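Putative capsular polysaccharide biosynthesis protein (Streptococcus pneumoniae serotype 4, PDB 6EWJ) probably catalyses a pyridoxal-phosphate-dependent transamination of a sugar in teichoic acid biosynthesis. Local coordinates at residues A[149-154]-A[168-173]; A[128-133]-A[159-164]; A[139-144]-A[191-196]; A[108-111]-A[117-120]. One frame throughout, in Å; residues are numbered along the deposited sequence.

Interaction 1: A[149-154]-A[168-173]; sequences QVVEKK and FNRIVI
Val151 sits opposite Arg170, Ile171 and Ile173, and its two methyls divide the work. CG1 goes to the isoleucines. It lies 3.7 Å from Ile171 CB, and Ile171 CG2 is also near it. On its other flank it meets Ile173 CD1 at 3.8 Å. CG2 goes to the arginine and touches Arg170 CD at 3.9 Å. The valine torsion explains this split: CG1 is anti to the carbonyl carbon (chi1 -58°), which leaves CG2 in the crowded position between N and C. The side chains meet at oblique angles.

Val151 belongs to helix 144-153. Ile171 comes just before strand 172-177 and Ile173 lies in it. The contact is therefore helix-on-sheet packing, in the alpha/beta core of an aminotransferase of this family. Strand 129-132 contributes Ile132, which touches both Val151 and Ile171. The helix also sends Leu147 and Phe148 onto Ile173.

Arg170 reaches past the valine with its chain extended from CG to NE. The guanidinium curls back to the carbonyl of the next residue: NH1 donates to Ile171 O at 2.9 Å, almost within the guanidinium plane. NH1 also forms a salt bridge with Asp195. Phe168 CD2 lies over one face of the guanidinium, 3.9 Å above the plane and offset toward the rim. NH1 is thus gripped by two acceptors, while the aliphatic part of the chain serves the apolar contact. A single water links the backbones. It donates to Val151 O at 3.1 Å and accepts from Ile171 N at 2.6 Å.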
loop_
_atom_site.group_PDB
_atom_site.type_symbol
_atom_site.label_atom_id
_atom_site.label_comp_id
_atom_site.label_asym_id
_atom_site.label_seq_id
_atom_site.Cartn_x
_atom_site.Cartn_y
_atom_site.Cartn_z
ATOM N N GLN A 149 15.977 13.638 26.852
ATOM C CA GLN A 149 17.177 14.328 27.421
ATOM C C GLN A 149 18.304 14.413 26.387
ATOM O O GLN A 149 18.910 15.460 26.221
ATOM C CB GLN A 149 17.674 13.590 28.673
ATOM C CG GLN A 149 16.747 13.719 29.876
ATOM C CD GLN A 149 17.104 12.788 31.056
ATOM O OE1 GLN A 149 17.993 11.948 30.967
ATOM N NE2 GLN A 149 16.378 12.930 32.162
ATOM N N VAL A 150 18.518 13.319 25.638
ATOM C CA VAL A 150 19.538 13.288 24.561
ATOM C C VAL A 150 19.272 14.325 23.471
ATOM O O VAL A 150 20.161 15.115 23.146
ATOM C CB VAL A 150 19.665 11.903 23.907
ATOM C CG1 VAL A 150 20.511 11.975 22.646
ATOM C CG2 VAL A 150 20.243 10.891 24.886
ATOM N N VAL A 151 18.054 14.343 22.925
ATOM C CA VAL A 151 17.742 15.278 21.821
ATOM C C VAL A 151 17.829 16.741 22.265
ATOM O O VAL A 151 18.296 17.603 21.516
ATOM C CB VAL A 151 16.391 15.000 21.130
ATOM C CG1 VAL A 151 16.360 13.578 20.572
ATOM C CG2 VAL A 151 15.215 15.247 22.056
ATOM N N GLU A 152 17.382 17.000 23.492
ATOM C CA GLU A 152 17.510 18.321 24.105
ATOM C C GLU A 152 18.949 18.718 24.292
ATOM O O GLU A 152 19.299 19.858 24.004
ATOM C CB GLU A 152 16.825 18.325 25.452
ATOM C CG GLU A 152 16.879 19.644 26.219
ATOM C CD GLU A 152 16.269 20.828 25.492
ATOM O OE1 GLU A 152 15.339 20.714 24.649
ATOM O OE2 GLU A 152 16.783 21.910 25.776
ATOM N N LYS A 153 19.759 17.793 24.803
ATOM C CA LYS A 153 21.179 18.044 25.047
ATOM C C LYS A 153 21.915 18.417 23.764
ATOM O O LYS A 153 22.776 19.282 23.779
ATOM C CB LYS A 153 21.847 16.828 25.706
ATOM C CG LYS A 153 23.352 16.965 25.888
ATOM C CD LYS A 153 24.009 15.754 26.579
ATOM C CE LYS A 153 25.321 16.141 27.243
ATOM N NZ LYS A 153 26.128 14.927 27.540
ATOM N N LYS A 154 21.563 17.754 22.660
ATOM C CA LYS A 154 22.211 17.983 21.359
ATOM C C LYS A 154 21.490 18.989 20.472
ATOM O O LYS A 154 21.807 19.094 19.288
ATOM C CB LYS A 154 22.340 16.643 20.622
ATOM C CG LYS A 154 23.155 15.605 21.362
ATOM C CD LYS A 154 24.607 16.037 21.500
ATOM C CE LYS A 154 25.508 14.857 21.767
ATOM N NZ LYS A 154 26.947 15.244 21.750
ATOM N N PHE A 168 9.408 21.739 15.501
ATOM C CA PHE A 168 10.119 21.059 16.584
ATOM C C PHE A 168 11.397 21.761 17.024
ATOM O O PHE A 168 11.637 21.992 18.209
ATOM C CB PHE A 168 10.327 19.587 16.143
ATOM C CG PHE A 168 9.107 18.744 16.308
ATOM C CD1 PHE A 168 8.208 18.581 15.259
ATOM C CD2 PHE A 168 8.809 18.158 17.530
ATOM C CE1 PHE A 168 7.078 17.813 15.426
ATOM C CE2 PHE A 168 7.681 17.384 17.700
ATOM C CZ PHE A 168 6.814 17.210 16.637
ATOM N N ASN A 169 12.191 22.114 16.044
ATOM C CA ASN A 169 13.518 22.625 16.207
ATOM C C ASN A 169 14.564 21.768 16.955
ATOM O O ASN A 169 15.527 22.278 17.529
ATOM C CB ASN A 169 13.571 24.096 16.648
ATOM C CG ASN A 169 14.603 24.876 15.838
ATOM O OD1 ASN A 169 15.686 25.221 16.321
ATOM N ND2 ASN A 169 14.301 25.065 14.550
ATOM N N ARG A 170 14.362 20.464 16.862
ATOM C CA ARG A 170 15.240 19.471 17.422
ATOM C C ARG A 170 15.031 18.158 16.650
ATOM O O ARG A 170 14.152 18.068 15.773
ATOM C CB ARG A 170 14.923 19.287 18.913
ATOM C CG ARG A 170 13.453 18.993 19.254
ATOM C CD ARG A 170 13.344 18.307 20.624
ATOM N NE ARG A 170 11.955 18.079 21.053
ATOM C CZ ARG A 170 11.198 17.042 20.697
ATOM N NH1 ARG A 170 11.648 16.116 19.857
ATOM N NH2 ARG A 170 9.961 16.933 21.168
ATOM N N ILE A 171 15.809 17.145 17.003
ATOM C CA ILE A 171 15.603 15.783 16.502
ATOM C C ILE A 171 14.208 15.322 16.901
ATOM O O ILE A 171 13.805 15.486 18.045
ATOM C CB ILE A 171 16.675 14.805 17.048
ATOM C CG1 ILE A 171 18.047 15.133 16.451
ATOM C CG2 ILE A 171 16.342 13.360 16.678
ATOM C CD1 ILE A 171 19.230 14.556 17.191
ATOM N N VAL A 172 13.485 14.733 15.954
ATOM C CA VAL A 172 12.137 14.238 16.193
ATOM C C VAL A 172 12.258 12.765 16.566
ATOM O O VAL A 172 13.020 11.996 15.901
ATOM C CB VAL A 172 11.222 14.482 14.960
ATOM C CG1 VAL A 172 9.866 13.797 15.138
ATOM C CG2 VAL A 172 11.025 15.978 14.713
ATOM N N ILE A 173 11.509 12.342 17.598
ATOM C CA ILE A 173 11.562 10.969 18.044
ATOM C C ILE A 173 10.335 10.249 17.607
ATOM O O ILE A 173 9.254 10.617 18.017
ATOM C CB ILE A 173 11.746 10.835 19.567
ATOM C CG1 ILE A 173 13.010 11.579 20.000
ATOM C CG2 ILE A 173 11.854 9.361 19.930
ATOM C CD1 ILE A 173 13.262 11.563 21.490
HETATM O O HOH W 1 17.809 17.901 18.487
#

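Interaction 2: A[128-133]-A[159-164]; sequences KTKVII and TASSKW
This is a small, partly buried polar contact between the start of strand 129-132 and the loop that leads into helix 163-168. One side chain, Lys130, carries most of it. Its CB does not point at the loop. CG lies anti to the carbonyl carbon, and the chain then bends at chi2 (-51°) before running straight to NZ. The bend takes the ammonium across to Thr159 and Ser161.

NZ lies 2.5 Å from Thr159 O, but the angle is poor and the separation very short, so a hydrogen bond there is doubtful. Ser161 OG stands 3.8 Å from Lys130 CE and 3.7 Å from Lys130 NZ, a contact alongside the chain end and not a bond. The firmer link is a water. It accepts from Lys130 NZ at 3.1 Å and from Thr159 N at 3.1 Å, and it donates to Thr129 O at 3.3 Å. That water joins the strand backbone, the lysine tip and the loop backbone. The lysine also makes a cation-pi contact with the Phe158 ring. Gln165 OE1 takes the N-H of Ser161 and a weak hydrogen bond from Lys130 NZ, so one glutamine serves both loop and lysine, while Ser162 is the N-cap of the helix that follows.

Strand 129-132 runs parallel to both its neighbours, 82-86 and 172-177, in the mixed central sheet of an alpha/beta domain. The contact ties the beginning of this strand to the loop before helix 163-168, whose Trp164 packs against helix 225-236 and Val74 of helix 64-74.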
loop_
_atom_site.group_PDB
_atom_site.type_symbol
_atom_site.label_atom_id
_atom_site.label_comp_id
_atom_site.label_asym_id
_atom_site.label_seq_id
_atom_site.Cartn_x
_atom_site.Cartn_y
_atom_site.Cartn_z
ATOM N N LYS A 128 23.450 16.439 10.660
ATOM C CA LYS A 128 22.471 15.865 9.729
ATOM C C LYS A 128 21.297 15.058 10.383
ATOM O O LYS A 128 20.343 14.701 9.689
ATOM C CB LYS A 128 23.200 14.954 8.725
ATOM C CG LYS A 128 24.418 15.565 8.012
ATOM C CD LYS A 128 24.930 14.626 6.932
ATOM C CE LYS A 128 25.640 15.371 5.815
ATOM N NZ LYS A 128 26.436 14.436 4.965
ATOM N N THR A 129 21.399 14.725 11.675
ATOM C CA THR A 129 20.420 13.864 12.314
ATOM C C THR A 129 19.095 14.604 12.395
ATOM O O THR A 129 19.035 15.720 12.939
ATOM C CB THR A 129 20.828 13.413 13.734
ATOM O OG1 THR A 129 22.186 12.978 13.745
ATOM C CG2 THR A 129 19.937 12.241 14.192
ATOM N N LYS A 130 18.055 13.997 11.809
ATOM C CA LYS A 130 16.682 14.508 11.876
ATOM C C LYS A 130 15.730 13.711 12.750
ATOM O O LYS A 130 14.777 14.284 13.323
ATOM C CB LYS A 130 16.052 14.588 10.478
ATOM C CG LYS A 130 16.758 15.482 9.478
ATOM C CD LYS A 130 17.028 16.884 9.997
ATOM C CE LYS A 130 17.545 17.773 8.879
ATOM N NZ LYS A 130 17.736 19.137 9.370
ATOM N N VAL A 131 15.935 12.402 12.841
ATOM C CA VAL A 131 14.962 11.506 13.458
ATOM C C VAL A 131 15.681 10.393 14.192
ATOM O O VAL A 131 16.740 9.916 13.746
ATOM C CB VAL A 131 14.012 10.878 12.417
ATOM C CG1 VAL A 131 13.173 9.760 13.012
ATOM C CG2 VAL A 131 13.086 11.925 11.828
ATOM N N ILE A 132 15.116 9.994 15.319
ATOM C CA ILE A 132 15.515 8.800 16.023
ATOM C C ILE A 132 14.296 7.884 16.013
ATOM O O ILE A 132 13.174 8.322 16.350
ATOM C CB ILE A 132 15.946 9.087 17.474
ATOM C CG1 ILE A 132 17.164 9.991 17.483
ATOM C CG2 ILE A 132 16.283 7.774 18.195
ATOM C CD1 ILE A 132 17.475 10.646 18.808
ATOM N N ILE A 133 14.520 6.616 15.650
ATOM C CA ILE A 133 13.482 5.573 15.685
ATOM C C ILE A 133 13.792 4.462 16.732
ATOM O O ILE A 133 14.362 3.424 16.379
ATOM C CB ILE A 133 13.241 4.925 14.266
ATOM C CG1 ILE A 133 13.075 6.004 13.182
ATOM C CG2 ILE A 133 11.999 4.003 14.296
ATOM C CD1 ILE A 133 12.847 5.465 11.757
ATOM N N THR A 159 19.663 21.656 12.628
ATOM C CA THR A 159 19.375 22.744 11.702
ATOM C C THR A 159 18.157 22.310 10.911
ATOM O O THR A 159 18.258 21.445 10.049
ATOM C CB THR A 159 20.553 23.058 10.765
ATOM O OG1 THR A 159 21.600 23.689 11.514
ATOM C CG2 THR A 159 20.133 24.003 9.621
ATOM N N ALA A 160 17.017 22.915 11.218
ATOM C CA ALA A 160 15.778 22.619 10.525
ATOM C C ALA A 160 15.913 22.858 9.001
ATOM O O ALA A 160 16.565 23.805 8.587
ATOM C CB ALA A 160 14.652 23.457 11.112
ATOM N N SER A 161 15.311 21.989 8.179
ATOM C CA SER A 161 15.214 22.229 6.721
ATOM C C SER A 161 13.871 21.780 6.138
ATOM O O SER A 161 13.804 21.319 5.017
ATOM C CB SER A 161 16.378 21.552 5.992
ATOM O OG SER A 161 16.330 20.151 6.145
ATOM N N SER A 162 12.798 21.955 6.901
ATOM C CA SER A 162 11.435 21.759 6.404
ATOM C C SER A 162 10.468 22.411 7.384
ATOM O O SER A 162 10.868 22.728 8.515
ATOM C CB SER A 162 11.095 20.270 6.291
ATOM O OG SER A 162 10.849 19.695 7.570
ATOM N N LYS A 163 9.212 22.575 6.967
ATOM C CA LYS A 163 8.184 23.146 7.817
ATOM C C LYS A 163 8.158 22.491 9.199
ATOM O O LYS A 163 8.374 23.153 10.214
ATOM C CB LYS A 163 6.809 23.029 7.170
ATOM C CG LYS A 163 5.685 23.619 8.024
ATOM C CD LYS A 163 4.365 23.704 7.279
ATOM C CE LYS A 163 3.632 22.384 7.286
ATOM N NZ LYS A 163 2.338 22.465 6.533
ATOM N N TRP A 164 7.932 21.188 9.225
ATOM C CA TRP A 164 7.747 20.480 10.483
ATOM C C TRP A 164 9.039 20.373 11.284
ATOM O O TRP A 164 9.007 20.453 12.509
ATOM C CB TRP A 164 7.098 19.115 10.259
ATOM C CG TRP A 164 5.694 19.221 9.793
ATOM C CD1 TRP A 164 5.199 18.799 8.593
ATOM C CD2 TRP A 164 4.593 19.835 10.490
ATOM N NE1 TRP A 164 3.859 19.101 8.499
ATOM C CE2 TRP A 164 3.464 19.743 9.647
ATOM C CE3 TRP A 164 4.456 20.462 11.739
ATOM C CZ2 TRP A 164 2.199 20.221 10.029
ATOM C CZ3 TRP A 164 3.208 20.945 12.115
ATOM C CH2 TRP A 164 2.091 20.817 11.255
HETATM O O HOH W 2 19.666 18.716 11.783
#

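Interaction 3: A[139-144]-A[191-196]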
loop_
_atom_site.group_PDB
_atom_site.type_symbol
_atom_site.label_atom_id
_atom_site.label_comp_id
_atom_site.label_asym_id
_atom_site.label_seq_id
_atom_site.Cartn_x
_atom_site.Cartn_y
_atom_site.Cartn_z
ATOM N N GLY A 139 6.811 -5.251 22.914
ATOM C CA GLY A 139 5.820 -4.428 23.655
ATOM C C GLY A 139 6.437 -3.583 24.747
ATOM O O GLY A 139 5.786 -2.715 25.345
ATOM N N ILE A 140 7.702 -3.820 25.004
ATOM C CA ILE A 140 8.435 -3.108 26.031
ATOM C C ILE A 140 8.883 -1.739 25.477
ATOM O O ILE A 140 9.654 -1.679 24.528
ATOM C CB ILE A 140 9.659 -3.936 26.454
ATOM C CG1 ILE A 140 9.203 -5.339 26.910
ATOM C CG2 ILE A 140 10.416 -3.233 27.573
ATOM C CD1 ILE A 140 10.297 -6.374 26.880
ATOM N N VAL A 141 8.435 -0.649 26.144
ATOM C CA VAL A 141 8.628 0.704 25.654
ATOM C C VAL A 141 9.985 1.171 26.124
ATOM O O VAL A 141 10.357 0.888 27.257
ATOM C CB VAL A 141 7.538 1.678 26.182
ATOM C CG1 VAL A 141 7.838 3.113 25.776
ATOM C CG2 VAL A 141 6.176 1.283 25.605
ATOM N N CYS A 142 10.714 1.899 25.270
ATOM C CA CYS A 142 12.024 2.452 25.624
ATOM C C CYS A 142 12.053 3.546 26.742
ATOM O O CYS A 142 11.031 4.071 27.166
ATOM C CB CYS A 142 12.705 2.996 24.386
ATOM S SG CYS A 142 13.084 1.651 23.197
ATOM N N ASP A 143 13.256 3.886 27.170
ATOM C CA ASP A 143 13.510 4.885 28.237
ATOM C C ASP A 143 13.331 6.277 27.631
ATOM O O ASP A 143 14.300 6.931 27.224
ATOM C CB ASP A 143 14.966 4.634 28.722
ATOM C CG ASP A 143 15.384 5.447 29.903
ATOM O OD1 ASP A 143 14.602 6.237 30.458
ATOM O OD2 ASP A 143 16.599 5.319 30.230
ATOM N N TYR A 144 12.073 6.711 27.512
ATOM C CA TYR A 144 11.780 7.997 26.854
ATOM C C TYR A 144 12.321 9.205 27.616
ATOM O O TYR A 144 12.749 10.157 26.984
ATOM C CB TYR A 144 10.313 8.122 26.436
ATOM C CG TYR A 144 10.093 7.464 25.106
ATOM C CD1 TYR A 144 9.795 6.110 25.020
ATOM C CD2 TYR A 144 10.277 8.184 23.914
ATOM C CE1 TYR A 144 9.614 5.494 23.785
ATOM C CE2 TYR A 144 10.121 7.577 22.676
ATOM C CZ TYR A 144 9.786 6.239 22.622
ATOM O OH TYR A 144 9.650 5.618 21.411
ATOM N N GLY A 191 2.041 5.751 21.802
ATOM C CA GLY A 191 1.271 6.677 20.958
ATOM C C GLY A 191 1.352 8.102 21.503
ATOM O O GLY A 191 1.546 9.030 20.748
ATOM N N SER A 192 1.276 8.226 22.835
ATOM C CA SER A 192 1.329 9.510 23.540
ATOM C C SER A 192 2.719 9.902 24.039
ATOM O O SER A 192 2.873 10.957 24.626
ATOM C CB SER A 192 0.371 9.490 24.739
ATOM O OG SER A 192 0.841 8.666 25.793
ATOM N N ILE A 193 3.748 9.102 23.761
ATOM C CA ILE A 193 5.053 9.318 24.382
ATOM C C ILE A 193 6.044 9.970 23.403
ATOM O O ILE A 193 6.645 10.998 23.698
ATOM C CB ILE A 193 5.585 8.012 24.936
ATOM C CG1 ILE A 193 4.557 7.386 25.884
ATOM C CG2 ILE A 193 6.904 8.246 25.682
ATOM C CD1 ILE A 193 4.661 5.884 25.974
ATOM N N ALA A 194 6.252 9.311 22.281
ATOM C CA ALA A 194 7.103 9.827 21.242
ATOM C C ALA A 194 6.409 10.974 20.540
ATOM O O ALA A 194 5.206 11.179 20.691
ATOM C CB ALA A 194 7.428 8.728 20.258
ATOM N N ASP A 195 7.190 11.725 19.780
ATOM C CA ASP A 195 6.642 12.775 18.915
ATOM C C ASP A 195 5.653 12.217 17.883
ATOM O O ASP A 195 4.537 12.714 17.706
ATOM C CB ASP A 195 7.777 13.542 18.250
ATOM C CG ASP A 195 8.646 14.258 19.239
ATOM O OD1 ASP A 195 8.114 14.929 20.165
ATOM O OD2 ASP A 195 9.893 14.191 19.098
ATOM N N PHE A 196 6.051 11.158 17.223
ATOM C CA PHE A 196 5.171 10.397 16.326
ATOM C C PHE A 196 5.325 8.923 16.666
ATOM O O PHE A 196 6.402 8.499 17.159
ATOM C CB PHE A 196 5.543 10.611 14.833
ATOM C CG PHE A 196 5.348 11.999 14.330
ATOM C CD1 PHE A 196 6.300 12.981 14.577
ATOM C CD2 PHE A 196 4.254 12.322 13.559
ATOM C CE1 PHE A 196 6.128 14.267 14.108
ATOM C CE2 PHE A 196 4.074 13.601 13.059
ATOM C CZ PHE A 196 5.008 14.584 13.340
#
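Tyr144 and Ile193 make the tightest apolar contact here, and all three side-chain pairs across the two loops are apolar. Ile193 CG2 sits over one face of the Tyr144 ring. It is 3.3 Å from Tyr144 CG and 3.5 Å from Tyr144 CB, so the methyl presses on the root of the ring and not on its far end. The torsion of Ile193 puts it there: with CG1 beside the backbone N (chi1 -54°), CG2 is left anti to that N and faces the ring. The two side chains cross at about a right angle. Ala194 CB comes to the ring obliquely, farther out, 3.8 Å from Tyr144 CE2. Val141 makes a looser contact, its CG1 4.2 Å from Ile193 CD1. The methyl CG2 and the methyl CD1 of Ile193 thus serve different partners.

Polar partners outside the two segments hold the tyrosine hydroxyl and the nearby backbone. Tyr144 OH is hydrogen-bonded to Glu136, whose other carboxylate oxygen bonds Cys142 N. The same glutamate thus steadies both the ring tip and the backbone before it. Ile193 O is bonded by Lys218 NZ.

In backbone terms, Asp143 is the N-cap of helix 144-153 and the centre of an inverse gamma turn. The turn is closed by a weak bond from Tyr144 N to Cys142 O at 2.9 Å.

Here two loops of the alpha/beta aminotransferase core pack together near the cofactor pocket: the Val141 side chain is about 9 Å from that of His179, a residue that binds pyridoxal 5'-phosphate; the cofactor is absent from this chain.

Interaction 4: A[108-111]-A[117-120]; sequences DIQA and DYDL
Gln110 reaches over Asp117 toward the Tyr118 ring. From CB the chain leaves with CG anti to the carbonyl carbon (chi1 -57°) and then stays extended. CG is the first atom to meet the other segment. It lies 3.7 Å from Asp117 CA and 3.8 Å from Asp117 N, against the backbone. At the tip, NE2 approaches the Tyr118 ring obliquely, 3.5 Å from Tyr118 CE2. The amide and ring planes are 77° apart, so the groups do not stack. NE2 also donates to Met116 O, which fixes the rotation of the amide.

Asp117 is the N-cap of helix 118-124, and the contact brings the first residues of the loop after strand 103-107 against the start of that helix. Asp117 OD1 accepts from Leu120 N at 3.0 Å, from above the carboxylate plane. A weak bond from Asp119 N reaches the same oxygen. Asp117 N in turn donates to Asp108 O at 3.0 Å, in the carbonyl plane and on a lone pair.

Asp108 CB meets Leu120 CD1 at 3.9 Å, a small apolar touch beside the cap. The Asp108 carboxylate faces other partners: OD1 accepts from Ala373 N, and OD2 from Lys372 N, near the start of helix 371-378. OD1 also receives a weak bond from Ile109 N. Tyr118 OH is hydrogen-bonded to Glu115, while its ring rests on Arg146 and Leu147 of helix 144-153.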
loop_
_atom_site.group_PDB
_atom_site.type_symbol
_atom_site.label_atom_id
_atom_site.label_comp_id
_atom_site.label_asym_id
_atom_site.label_seq_id
_atom_site.Cartn_x
_atom_site.Cartn_y
_atom_site.Cartn_z
ATOM N N ASP A 108 24.454 0.629 18.562
ATOM C CA ASP A 108 24.497 -0.633 19.274
ATOM C C ASP A 108 23.599 -0.577 20.496
ATOM O O ASP A 108 23.214 0.519 20.954
ATOM C CB ASP A 108 25.939 -1.024 19.698
ATOM C CG ASP A 108 26.111 -2.517 19.882
ATOM O OD1 ASP A 108 25.168 -3.299 19.571
ATOM O OD2 ASP A 108 27.206 -2.936 20.296
ATOM N N ILE A 109 23.276 -1.740 21.027
ATOM C CA ILE A 109 22.343 -1.841 22.098
ATOM C C ILE A 109 23.094 -2.072 23.408
ATOM O O ILE A 109 24.326 -2.081 23.430
ATOM C CB ILE A 109 21.275 -2.919 21.803
ATOM C CG1 ILE A 109 21.885 -4.319 21.727
ATOM C CG2 ILE A 109 20.542 -2.564 20.504
ATOM C CD1 ILE A 109 20.882 -5.437 21.899
ATOM N N GLN A 110 22.351 -2.183 24.503
ATOM C CA GLN A 110 22.933 -2.351 25.826
ATOM C C GLN A 110 23.222 -3.836 26.093
ATOM O O GLN A 110 22.839 -4.702 25.311
ATOM C CB GLN A 110 22.001 -1.765 26.896
ATOM C CG GLN A 110 21.656 -0.286 26.680
ATOM C CD GLN A 110 20.648 0.259 27.698
ATOM O OE1 GLN A 110 20.594 -0.196 28.843
ATOM N NE2 GLN A 110 19.888 1.289 27.304
ATOM N N ALA A 111 23.877 -4.130 27.229
ATOM C CA ALA A 111 24.244 -5.524 27.536
ATOM C C ALA A 111 23.037 -6.374 27.993
ATOM O O ALA A 111 23.036 -7.598 27.818
ATOM C CB ALA A 111 25.349 -5.551 28.576
ATOM N N ASP A 117 22.103 1.691 23.494
ATOM C CA ASP A 117 23.008 2.301 24.427
ATOM C C ASP A 117 22.911 3.795 24.150
ATOM O O ASP A 117 23.241 4.245 23.066
ATOM C CB ASP A 117 24.426 1.736 24.198
ATOM C CG ASP A 117 25.482 2.379 25.066
ATOM O OD1 ASP A 117 25.429 3.597 25.314
ATOM O OD2 ASP A 117 26.422 1.659 25.450
ATOM N N TYR A 118 22.405 4.558 25.131
ATOM C CA TYR A 118 22.030 5.959 24.887
ATOM C C TYR A 118 23.215 6.886 24.890
ATOM O O TYR A 118 23.083 8.018 24.452
ATOM C CB TYR A 118 20.910 6.416 25.872
ATOM C CG TYR A 118 19.641 5.667 25.615
ATOM C CD1 TYR A 118 18.927 5.883 24.439
ATOM C CD2 TYR A 118 19.187 4.678 26.467
ATOM C CE1 TYR A 118 17.769 5.204 24.153
ATOM C CE2 TYR A 118 18.022 3.964 26.169
ATOM C CZ TYR A 118 17.321 4.231 24.972
ATOM O OH TYR A 118 16.152 3.549 24.605
ATOM N N ASP A 119 24.343 6.410 25.430
ATOM C CA ASP A 119 25.600 7.129 25.345
ATOM C C ASP A 119 26.083 7.042 23.915
ATOM O O ASP A 119 26.469 8.060 23.336
ATOM C CB ASP A 119 26.663 6.532 26.272
ATOM C CG ASP A 119 26.283 6.644 27.748
ATOM O OD1 ASP A 119 25.746 7.707 28.153
ATOM O OD2 ASP A 119 26.572 5.694 28.514
ATOM N N LEU A 120 26.063 5.828 23.366
ATOM C CA LEU A 120 26.446 5.643 21.965
ATOM C C LEU A 120 25.467 6.371 21.027
ATOM O O LEU A 120 25.875 6.874 19.997
ATOM C CB LEU A 120 26.539 4.164 21.619
ATOM C CG LEU A 120 27.678 3.338 22.253
ATOM C CD1 LEU A 120 27.546 1.891 21.817
ATOM C CD2 LEU A 120 29.064 3.865 21.895
#

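Interactions 1 and 2 share a sheet: strands 129-132 and 172-177 pair through Val172 O to Ile132 N and Val172 N to Lys130 O, both 3.0 Å. Their centres are about 9 Å apart. Interaction 1 joins interaction 3 through the salt bridge from Arg170 NH1 to Asp195 OD2, 2.7 Å long; Asp195 OD2 also takes Ile173 N. Interaction 4 meets interaction 3 through Tyr118 OH, 3.5 Å from Cys142 CB. Interactions 2 and 3 do not touch. Interactions 3 and 4 come closest to the pyridoxal phosphate site, which is empty in this chain: Val141 is about 9 Å from His179 and Ile109 about 9 Å from Tyr351, side chain to side chain. Interactions 1 and 2 lie away from it.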